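Local atomic coordinates of ABC transporter periplasmic substrate-binding protein (Desulfovibrio alaskensis, PDB entry 5MY5), a protein that binds tungstate with high selectivity in the periplasm and probably delivers it to an ABC transporter for uptake into the cell. Residues A[146-149]-A[150-154]; A[172-175]-A[176-180]; A[243-246]-A[247-251]; A[254-257]-A[258-262]; A[62-65]-A[66-70]. The protein carries 2 engineered substitutions. All coordinates share one frame; numbering follows the deposited sequence. Where two conformers were deposited one is given.

The five contacts are local, each within a helix or at its start, and are spread over both lobes of a periplasmic binding protein. Interactions 1 and 2 belong to one lobe and touch through Thr-147 CG2 and Met-176 SD, 3.8 Å apart. Interactions 3 and 4 lie on consecutive helices of the other lobe, centres 14 Å apart, joined by a probable hydrogen bond, Gln-255 NE2 to Met-249 O (2.9 Å), and by Met-249 CE against Ile-258 CD1 (3.8 Å). The centres of interactions 1 and 3 are about 30 Å apart, on opposite sides of the chain's centre. Interaction 5 comes within about 6 Å of interaction 1, nearest atoms. No tungstate is bound here.

Interaction 1 (A[146-149]-A[150-154]); sequences GTHK and MEKSL
His-148 and Lys-152, one helical turn apart, make the main side-chain contact. It is a CH-pi interaction: CE of Lys-152 sits over the centre of the imidazole, 3.6 Å from the ring centroid and 12° off the normal. The lysine reaches there because its chain bends at chi3 (-80°), folding the methylene next to the ammonium over the ring. A long aliphatic arm suits this place, since it covers the ring while NZ remains at the exposed end.

At the ring edge a carboxylate oxygen lies close to a ring C-H. OE1 of Glu-151 is in the ring plane, 3.3 Å from His-148 CD2, with carboxylate and imidazole planes 20° apart. Both groups are anchored elsewhere: ND1 of His-148 is hydrogen-bonded to Asn-144 N, whereas Glu-151 binds Ser-140 through OE1 and both Tyr-169 and Trp-155 through OE2. These partners would hold the buried carboxylate in place beside the ring.

One side-chain to backbone bond stands apart: Ser-153 OG donates to Met-150 O (2.7 Å), in the carbonyl plane on a lone pair, and that oxygen also accepts from Leu-154 N.

Backbone bonds form the last group. Met-150 N donates to Gly-146 O (3.0 Å), Glu-151 N to Thr-147 O (2.9 Å) and Lys-152 N to His-148 O (2.8 Å). The repeated i to i+4 pattern is that of an alpha-helix, here the crossover helix of the beta-alpha-beta unit formed by strands 138-140 and 169-171.

Interaction 2 (A[172-175]-A[176-180]); sequences TGQG and MLRTI
Met-176 opens the helix with its CB 3.7 Å from Gly-175 C; the rest of its side chain turns outward to pack on Thr-192 and Thr-196. Further along, the methylenes of Arg-178 meet both CB and the amide end of Gln-174. CB of Arg-178 lies 3.8 Å from CB of Gln-174, while Gln-174 NE2 comes 3.7 Å from Arg-178 CG. The amide and guanidinium planes are 23° apart. Arginine suits this exposed position, since it can pack through its methylenes while its guanidinium end leads away.

Thr-179 makes the polar bonds of the contact. Its OG1 donates to Gly-175 O at 2.8 Å, coming from above the carbonyl plane, 40° out of it. Thr-179 N donates to the same oxygen at 3.0 Å and lies in that plane, so one carbonyl is gripped twice by one residue. The hydroxyl can do this because chi1 of -67° puts OG1 beside the backbone N. Thr-179 OG1 is also 2.8 Å from Thr-172 OG1. Threonine suits both places: the hydroxyl of Thr-179 ties down the Gly-175 carbonyl, that of Thr-172 closes the preceding turn, and both side chains also touch Val-139.

Thr-172 OG1 accepts from Gln-174 N at 3.0 Å, which makes an ST turn. It shapes the loop between strand 169-171 and helix 176-186, where Gly-175 occupies the N-cap position.

Interaction 3 (A[243-246]-A[247-251]); sequences DKFV and NWMAS
This is a local aromatic and sulfur contact along one turn of helix 239-250, on the lobe of the periplasmic binding protein fold that also carries helix 41-53. Its motif is a Met-aromatic pair. Phe-245 and Met-249 lie side by side and point the same way, the spacing of four residues placing them on one side of the helix.

The methionine reaches the ring with its CG, which stands 3.7 Å from the Phe-245 centroid, 20° off the normal and displaced toward the rim. This is a CH-pi contact over the face. A chi1 of -75° places CG over the ring, and chi2, also -75°, sets SD 4.4 Å from the centroid in an oblique position. A polarisable, flexible thioether suits a site where a side chain must follow the contour of a buried ring. Trp-248 adds a looser apolar contact, its CE3 being 4.3 Å from Phe-245 CE1.

Outside the helix, Phe-49 meets Phe-245 edge-to-face and also contacts Trp-248, joining this helix to helix 41-53. Trp-248 NE1 is hydrogen-bonded to Asp-52 OD2.

Regular backbone bonds, such as Met-249 N to Phe-245 O at 2.9 Å, hold the turn that sets up the pair. The helix then ends as Ser-251, the N-cap of the following helix, turns back: its OG donates to Trp-248 O at 2.7 Å.

Interaction 4 (A[254-257]-A[258-262]); sequences TQKT and IGDFK
Ile-258 packs against the turn before it, with CG1 3.4 Å from Thr-254 O and CD1 4.1 Å from Gln-255 NE2. Its chi1 of -72° sets CG1 beside the backbone N, which directs the extended end of the chain back over the preceding turn. There CD1 is also 4.3 Å from Thr-254 CG2. A branched aliphatic residue suits this buried place, where Ile-258 further meets Phe-269.

Gln-255 runs alongside Ile-258, pointing the same way. A bend at chi2 (-81°) turns its amide toward strand 100-112 and the end of the preceding helix, where NE2 donates to Leu-102 O and Met-249 O, and OE1 accepts from Ala-273 N. Both the oxygen and the nitrogen of the amide are thus bonded to backbone groups.

On the solvent side, Lys-256 and Asp-260 approach one another at a slant. The extended lysine chain carries NZ away, to 4.9 Å from Asp-260 OD2, while OD2 lies beside Lys-256 CG at 3.7 Å.

Backbone bonds such as Gly-259 N to Gln-255 O (2.9 Å) complete the turn. The chemistry therefore differs between the sides: on one, an amide hydrogen-bonded through both its polar atoms beside an apolar chain; on the other, an acid and a base that may attract each other weakly without direct bonding.

Interaction 5 (A[62-65]-A[66-70]); sequences VGTG and KALKM
Val-62, the last residue of strand 56-62, folds over the first turn of helix 64-72; the whole is a strand-to-helix junction in the parallel beta-alpha part of a periplasmic binding protein lobe. CG2 of Val-62 does the touching, 3.4 Å from Ala-67 N and 3.8 Å from Ala-67 CB. With CG2 lying between backbone N and carbonyl carbon, this methyl is turned onto the helix. It also reaches Met-70 SD at 4.2 Å, while CB rests against Lys-66 CG at 3.8 Å. A beta-branched residue suits both the strand and this role, since one branch can cover the helix start, and the small Ala-67 lets it come near.

Gly-63, at the N-cap position, has no side chain to offer the N-H groups of the first turn. Its O accepts from Ala-67 N at 2.9 Å.

Thr-64 begins the helix. Its CG2, anti to the backbone N, lies 3.6 Å from CD1 of Leu-68 in the modelled conformer, the two side chains running side by side and pointing the same way. Strand 27-33 and helix 84-92 flank this turn, through Thr-33 beside Thr-64 and through Ala-86 and Phe-90 against Leu-68.

Gly-65 ends the segment with its oxygen accepting from Lys-69 N. Lys-69, bent at chi3 and chi4, curls back until its NZ is 3.6 Å from Gly-65 O, a long approach rather than a bond.

Interaction 1 (A[146-149]-A[150-154])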
# COMPACT_ATOMS: atom_id res chain seq x y z
N GLY A 146 1.54 3.32 8.14
CA GLY A 146 2.28 2.74 7.07
C GLY A 146 2.69 3.77 6.01
O GLY A 146 3.82 3.79 5.53
N THR A 147 1.75 4.63 5.68
CA THR A 147 2.02 5.71 4.69
C THR A 147 3.15 6.63 5.27
O THR A 147 4.10 7.04 4.53
CB THR A 147 0.72 6.50 4.41
OG1 THR A 147 -0.22 5.60 3.79
CG2 THR A 147 0.99 7.66 3.49
N HIS A 148 3.03 7.02 6.54
CA HIS A 148 4.02 7.88 7.16
C HIS A 148 5.42 7.27 7.15
O HIS A 148 6.40 7.88 6.72
CB HIS A 148 3.65 8.15 8.62
CG HIS A 148 4.54 9.15 9.25
ND1 HIS A 148 4.71 9.17 10.63
CD2 HIS A 148 5.36 10.12 8.75
CE1 HIS A 148 5.53 10.15 10.94
NE2 HIS A 148 5.96 10.74 9.82
N LYS A 149 5.49 5.98 7.45
CA LYS A 149 6.72 5.25 7.38
C LYS A 149 7.35 5.23 5.96
O LYS A 149 8.57 5.41 5.80
CB LYS A 149 6.47 3.85 7.93
CG LYS A 149 6.41 3.83 9.45
CD LYS A 149 5.83 2.51 9.95
CE LYS A 149 5.60 2.57 11.45
NZ LYS A 149 4.88 1.33 11.85
N MET A 150 6.52 5.01 4.92
CA MET A 150 6.95 5.09 3.58
C MET A 150 7.50 6.47 3.22
O MET A 150 8.63 6.58 2.70
CB MET A 150 5.78 4.73 2.69
CG MET A 150 5.94 4.80 1.20
SD MET A 150 7.36 3.88 0.60
CE MET A 150 7.38 4.69 -0.93
N GLU A 151 6.79 7.52 3.64
CA GLU A 151 7.25 8.89 3.38
C GLU A 151 8.59 9.15 4.05
O GLU A 151 9.53 9.68 3.42
CB GLU A 151 6.19 9.89 3.77
CG GLU A 151 6.57 11.38 3.65
CD GLU A 151 6.80 12.09 4.96
OE1 GLU A 151 6.06 11.76 5.92
OE2 GLU A 151 7.67 12.98 4.98
N LYS A 152 8.71 8.72 5.32
CA LYS A 152 9.98 8.94 6.00
C LYS A 152 11.09 8.22 5.27
O LYS A 152 12.21 8.76 5.18
CB LYS A 152 9.95 8.41 7.41
CG LYS A 152 9.20 9.37 8.29
CD LYS A 152 9.26 9.07 9.80
CE LYS A 152 8.29 7.99 10.20
NZ LYS A 152 8.43 7.60 11.65
N SER A 153 10.83 7.03 4.77
CA SER A 153 11.83 6.24 4.08
C SER A 153 12.34 6.95 2.84
O SER A 153 13.49 6.74 2.47
CB SER A 153 11.34 4.81 3.72
OG SER A 153 10.54 4.73 2.54
N LEU A 154 11.49 7.73 2.16
CA LEU A 154 11.88 8.46 0.95
C LEU A 154 12.92 9.51 1.21
O LEU A 154 13.91 9.70 0.42
CB LEU A 154 10.70 9.16 0.31
CG LEU A 154 9.51 8.28 -0.14
CD1 LEU A 154 8.45 9.05 -0.86
CD2 LEU A 154 9.95 7.11 -0.99

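Interaction 2 (A[172-175]-A[176-180])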
# COMPACT_ATOMS: atom_id res chain seq x y z
N THR A 172 0.88 16.61 10.15
CA THR A 172 -0.51 16.82 10.55
C THR A 172 -0.92 16.04 11.79
O THR A 172 -1.84 16.45 12.48
CB THR A 172 -1.45 16.46 9.37
OG1 THR A 172 -1.33 15.10 9.09
CG2 THR A 172 -1.10 17.33 8.15
N GLY A 173 -0.39 14.85 11.93
CA GLY A 173 -0.86 13.89 12.87
C GLY A 173 -2.22 13.34 12.49
O GLY A 173 -2.89 12.73 13.33
N GLN A 174 -2.59 13.41 11.21
CA GLN A 174 -3.94 12.99 10.75
C GLN A 174 -3.88 11.99 9.63
O GLN A 174 -2.80 11.69 9.13
CB GLN A 174 -4.74 14.20 10.32
CG GLN A 174 -4.98 15.22 11.41
CD GLN A 174 -5.70 16.46 10.91
OE1 GLN A 174 -5.11 17.38 10.33
NE2 GLN A 174 -7.03 16.52 11.16
N GLY A 175 -5.03 11.41 9.24
CA GLY A 175 -5.12 10.52 8.16
C GLY A 175 -4.92 11.13 6.80
O GLY A 175 -4.64 12.32 6.61
N MET A 176 -5.03 10.25 5.82
CA MET A 176 -4.61 10.63 4.47
C MET A 176 -5.45 11.74 3.88
O MET A 176 -4.90 12.76 3.32
CB MET A 176 -4.52 9.45 3.52
CG MET A 176 -3.72 9.68 2.29
SD MET A 176 -1.95 9.80 2.59
CE MET A 176 -1.76 11.59 2.52
N LEU A 177 -6.79 11.64 3.93
CA LEU A 177 -7.60 12.69 3.35
C LEU A 177 -7.41 14.03 4.01
O LEU A 177 -7.24 15.09 3.35
CB LEU A 177 -9.09 12.26 3.39
CG LEU A 177 -9.52 11.29 2.31
CD1 LEU A 177 -10.96 10.85 2.62
CD2 LEU A 177 -9.43 11.94 0.90
N ARG A 178 -7.31 14.05 5.31
CA ARG A 178 -7.07 15.28 6.03
C ARG A 178 -5.71 15.92 5.60
O ARG A 178 -5.58 17.14 5.50
CB ARG A 178 -7.07 15.08 7.50
CG ARG A 178 -8.46 14.83 8.14
CD ARG A 178 -9.35 16.07 8.04
NE ARG A 178 -10.49 15.87 8.92
CZ ARG A 178 -11.49 16.73 9.18
NH1 ARG A 178 -11.59 17.87 8.53
NH2 ARG A 178 -12.42 16.39 10.06
N THR A 179 -4.74 15.09 5.44
CA THR A 179 -3.38 15.57 5.14
C THR A 179 -3.39 16.13 3.76
O THR A 179 -2.73 17.16 3.50
CB THR A 179 -2.43 14.39 5.33
OG1 THR A 179 -2.40 14.02 6.72
CG2 THR A 179 -1.01 14.66 4.84
N ILE A 180 -4.08 15.48 2.82
CA ILE A 180 -4.25 16.04 1.48
C ILE A 180 -4.86 17.41 1.56
O ILE A 180 -4.41 18.35 0.87
CB ILE A 180 -5.07 15.11 0.61
CG1 ILE A 180 -4.24 13.93 0.18
CG2 ILE A 180 -5.56 15.87 -0.65
CD1 ILE A 180 -5.04 12.83 -0.56

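Interaction 3 (A[243-246]-A[247-251])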
# COMPACT_ATOMS: atom_id res chain seq x y z
N ASP A 243 -2.47 -22.55 0.19
CA ASP A 243 -1.73 -22.77 -1.05
C ASP A 243 -2.65 -22.63 -2.29
O ASP A 243 -2.18 -22.14 -3.27
CB ASP A 243 -1.12 -24.19 -1.12
CG ASP A 243 0.04 -24.40 -0.18
OD1 ASP A 243 0.58 -23.35 0.30
OD2 ASP A 243 0.37 -25.64 0.09
N LYS A 244 -3.92 -23.05 -2.19
CA LYS A 244 -4.86 -22.89 -3.29
C LYS A 244 -5.09 -21.44 -3.61
O LYS A 244 -5.20 -21.04 -4.79
CB LYS A 244 -6.13 -23.64 -3.00
CG LYS A 244 -7.17 -23.68 -4.10
CD LYS A 244 -6.78 -24.52 -5.34
CE LYS A 244 -6.41 -26.00 -5.04
NZ LYS A 244 -7.58 -26.83 -4.50
N PHE A 245 -5.19 -20.59 -2.60
CA PHE A 245 -5.37 -19.16 -2.81
C PHE A 245 -4.13 -18.60 -3.52
O PHE A 245 -4.30 -17.73 -4.37
CB PHE A 245 -5.65 -18.40 -1.47
CG PHE A 245 -5.84 -16.95 -1.63
CD1 PHE A 245 -7.03 -16.45 -2.11
CD2 PHE A 245 -4.84 -16.09 -1.31
CE1 PHE A 245 -7.21 -15.07 -2.26
CE2 PHE A 245 -5.06 -14.71 -1.41
CZ PHE A 245 -6.20 -14.21 -1.89
N VAL A 246 -2.93 -18.95 -3.05
CA VAL A 246 -1.69 -18.43 -3.68
C VAL A 246 -1.66 -18.85 -5.11
O VAL A 246 -1.35 -18.04 -6.00
CB VAL A 246 -0.44 -18.90 -2.94
CG1 VAL A 246 0.86 -18.47 -3.57
CG2 VAL A 246 -0.42 -18.39 -1.53
N ASN A 247 -2.04 -20.09 -5.33
CA ASN A 247 -2.02 -20.61 -6.72
C ASN A 247 -2.97 -19.82 -7.59
O ASN A 247 -2.65 -19.45 -8.69
CB ASN A 247 -2.33 -22.12 -6.69
CG ASN A 247 -2.35 -22.72 -8.06
OD1 ASN A 247 -3.35 -22.67 -8.73
ND2 ASN A 247 -1.23 -23.35 -8.42
N TRP A 248 -4.22 -19.63 -7.11
CA TRP A 248 -5.16 -18.85 -7.77
C TRP A 248 -4.74 -17.42 -8.07
O TRP A 248 -4.88 -16.93 -9.21
CB TRP A 248 -6.49 -18.91 -7.01
CG TRP A 248 -7.63 -18.19 -7.69
CD1 TRP A 248 -8.39 -18.69 -8.71
CD2 TRP A 248 -8.15 -16.91 -7.39
NE1 TRP A 248 -9.31 -17.77 -9.08
CE2 TRP A 248 -9.21 -16.67 -8.26
CE3 TRP A 248 -7.82 -15.90 -6.44
CZ2 TRP A 248 -9.92 -15.48 -8.26
CZ3 TRP A 248 -8.53 -14.78 -6.40
CH2 TRP A 248 -9.59 -14.54 -7.31
N MET A 249 -4.13 -16.74 -7.07
CA MET A 249 -3.84 -15.33 -7.25
C MET A 249 -2.69 -15.19 -8.23
O MET A 249 -2.59 -14.12 -8.88
CB MET A 249 -3.30 -14.70 -5.94
CG MET A 249 -4.39 -14.50 -4.94
SD MET A 249 -5.48 -13.09 -5.34
CE MET A 249 -4.39 -11.72 -4.79
N ALA A 250 -1.77 -16.17 -8.29
CA ALA A 250 -0.56 -16.07 -9.17
C ALA A 250 -0.88 -16.54 -10.62
O ALA A 250 -0.03 -16.42 -11.50
CB ALA A 250 0.57 -16.92 -8.63
N SER A 251 -2.06 -17.07 -10.84
CA SER A 251 -2.42 -17.63 -12.18
C SER A 251 -2.50 -16.48 -13.14
O SER A 251 -2.90 -15.35 -12.80
CB SER A 251 -3.79 -18.34 -12.07
OG SER A 251 -4.89 -17.50 -11.90

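Interaction 4 (A[254-257]-A[258-262])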
# COMPACT_ATOMS: atom_id res chain seq x y z
N THR A 254 -6.01 -14.68 -12.98
CA THR A 254 -6.29 -13.79 -11.84
C THR A 254 -5.34 -12.59 -11.85
O THR A 254 -5.75 -11.51 -11.52
CB THR A 254 -6.21 -14.53 -10.50
OG1 THR A 254 -7.12 -15.68 -10.54
CG2 THR A 254 -6.58 -13.65 -9.34
N GLN A 255 -4.10 -12.75 -12.26
CA GLN A 255 -3.19 -11.62 -12.53
C GLN A 255 -3.82 -10.58 -13.43
O GLN A 255 -3.85 -9.40 -13.15
CB GLN A 255 -1.86 -12.11 -13.00
CG GLN A 255 -1.05 -12.91 -11.97
CD GLN A 255 -0.33 -12.01 -11.03
OE1 GLN A 255 0.63 -11.36 -11.46
NE2 GLN A 255 -0.78 -11.96 -9.73
N LYS A 256 -4.43 -11.06 -14.52
CA LYS A 256 -5.09 -10.17 -15.43
C LYS A 256 -6.24 -9.49 -14.72
O LYS A 256 -6.41 -8.29 -14.88
CB LYS A 256 -5.55 -10.95 -16.71
CG LYS A 256 -6.26 -10.09 -17.73
CD LYS A 256 -6.59 -10.87 -19.00
CE LYS A 256 -7.03 -9.84 -20.06
NZ LYS A 256 -7.85 -10.42 -21.17
N THR A 257 -7.05 -10.19 -13.93
CA THR A 257 -8.15 -9.65 -13.18
C THR A 257 -7.64 -8.54 -12.22
O THR A 257 -8.31 -7.48 -12.03
CB THR A 257 -8.93 -10.68 -12.33
OG1 THR A 257 -9.51 -11.73 -13.20
CG2 THR A 257 -10.05 -10.08 -11.54
N ILE A 258 -6.50 -8.81 -11.55
CA ILE A 258 -5.97 -7.79 -10.62
C ILE A 258 -5.56 -6.56 -11.43
O ILE A 258 -5.91 -5.39 -11.04
CB ILE A 258 -4.79 -8.40 -9.90
CG1 ILE A 258 -5.31 -9.46 -8.89
CG2 ILE A 258 -3.95 -7.32 -9.18
CD1 ILE A 258 -4.21 -10.26 -8.30
N GLY A 259 -4.90 -6.74 -12.55
CA GLY A 259 -4.45 -5.62 -13.41
C GLY A 259 -5.61 -4.82 -14.00
O GLY A 259 -5.58 -3.53 -14.16
N ASP A 260 -6.71 -5.52 -14.28
CA ASP A 260 -7.94 -4.84 -14.72
C ASP A 260 -8.86 -4.23 -13.67
O ASP A 260 -9.81 -3.54 -14.01
CB ASP A 260 -8.73 -5.87 -15.55
CG ASP A 260 -8.10 -6.14 -16.89
OD1 ASP A 260 -7.21 -5.41 -17.29
OD2 ASP A 260 -8.47 -7.16 -17.51
N PHE A 261 -8.57 -4.41 -12.38
CA PHE A 261 -9.37 -3.84 -11.30
C PHE A 261 -9.27 -2.33 -11.37
O PHE A 261 -8.21 -1.78 -11.65
CB PHE A 261 -8.85 -4.32 -9.91
CG PHE A 261 -9.57 -3.74 -8.74
CD1 PHE A 261 -10.83 -4.18 -8.41
CD2 PHE A 261 -9.04 -2.67 -8.01
CE1 PHE A 261 -11.53 -3.66 -7.35
CE2 PHE A 261 -9.77 -2.18 -6.95
CZ PHE A 261 -10.98 -2.64 -6.63
N LYS A 262 -10.38 -1.71 -11.20
CA LYS A 262 -10.50 -0.22 -11.21
C LYS A 262 -11.09 0.30 -9.98
O LYS A 262 -12.05 -0.23 -9.43
CB LYS A 262 -11.50 0.25 -12.31
CG LYS A 262 -11.25 -0.33 -13.67
CD LYS A 262 -10.12 0.37 -14.33
CE LYS A 262 -9.81 -0.32 -15.67
NZ LYS A 262 -8.54 0.15 -16.10

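Interaction 5 (A[62-65]-A[66-70])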
# COMPACT_ATOMS: atom_id res chain seq x y z
N VAL A 62 -6.66 -5.30 9.57
CA VAL A 62 -6.05 -4.67 10.77
C VAL A 62 -4.79 -3.99 10.36
O VAL A 62 -4.46 -4.00 9.19
CB VAL A 62 -5.79 -5.77 11.82
CG1 VAL A 62 -7.11 -6.27 12.37
CG2 VAL A 62 -4.97 -6.95 11.33
N GLY A 63 -4.11 -3.31 11.28
CA GLY A 63 -2.78 -2.81 10.92
C GLY A 63 -1.80 -3.97 10.69
O GLY A 63 -1.97 -5.10 11.14
N THR A 64 -0.73 -3.66 9.97
CA THR A 64 0.26 -4.71 9.63
C THR A 64 0.79 -5.51 10.82
O THR A 64 0.90 -6.77 10.79
CB THR A 64 1.45 -4.09 8.82
OG1 THR A 64 0.94 -3.51 7.61
CG2 THR A 64 2.47 -5.15 8.49
N GLY A 65 1.23 -4.79 11.86
CA GLY A 65 1.71 -5.51 13.03
C GLY A 65 0.73 -6.50 13.61
O GLY A 65 1.10 -7.64 13.93
N LYS A 66 -0.50 -6.05 13.68
CA LYS A 66 -1.58 -6.88 14.22
C LYS A 66 -1.87 -8.08 13.30
O LYS A 66 -2.16 -9.15 13.80
CB LYS A 66 -2.84 -6.03 14.39
CG LYS A 66 -4.01 -6.75 15.08
CD LYS A 66 -3.66 -7.32 16.50
CE LYS A 66 -4.79 -8.20 17.01
NZ LYS A 66 -6.14 -7.84 16.47
N ALA A 67 -1.76 -7.86 11.98
CA ALA A 67 -1.94 -8.98 11.01
C ALA A 67 -0.92 -10.02 11.23
O ALA A 67 -1.18 -11.22 11.23
CB ALA A 67 -1.91 -8.48 9.60
N LEU A 68 0.34 -9.59 11.31
CA LEU A 68 1.44 -10.49 11.58
C LEU A 68 1.25 -11.24 12.89
O LEU A 68 1.45 -12.45 12.95
CB LEU A 68 2.75 -9.68 11.59
CG LEU A 68 3.06 -9.23 10.15
CD1 LEU A 68 3.93 -7.99 10.08
CD2 LEU A 68 3.73 -10.36 9.42
N LYS A 69 0.81 -10.51 13.92
CA LYS A 69 0.52 -11.11 15.23
C LYS A 69 -0.58 -12.17 15.12
O LYS A 69 -0.44 -13.20 15.73
CB LYS A 69 0.16 -10.07 16.30
CG LYS A 69 1.37 -9.35 16.91
CD LYS A 69 1.10 -8.56 18.21
CE LYS A 69 0.28 -7.30 18.00
NZ LYS A 69 0.93 -6.19 17.23
N MET A 70 -1.63 -11.93 14.33
CA MET A 70 -2.66 -12.92 14.10
C MET A 70 -2.10 -14.19 13.49
O MET A 70 -2.50 -15.30 13.88
CB MET A 70 -3.79 -12.40 13.21
CG MET A 70 -4.69 -11.31 13.86
SD MET A 70 -6.02 -10.68 12.85
CE MET A 70 -7.26 -11.97 13.31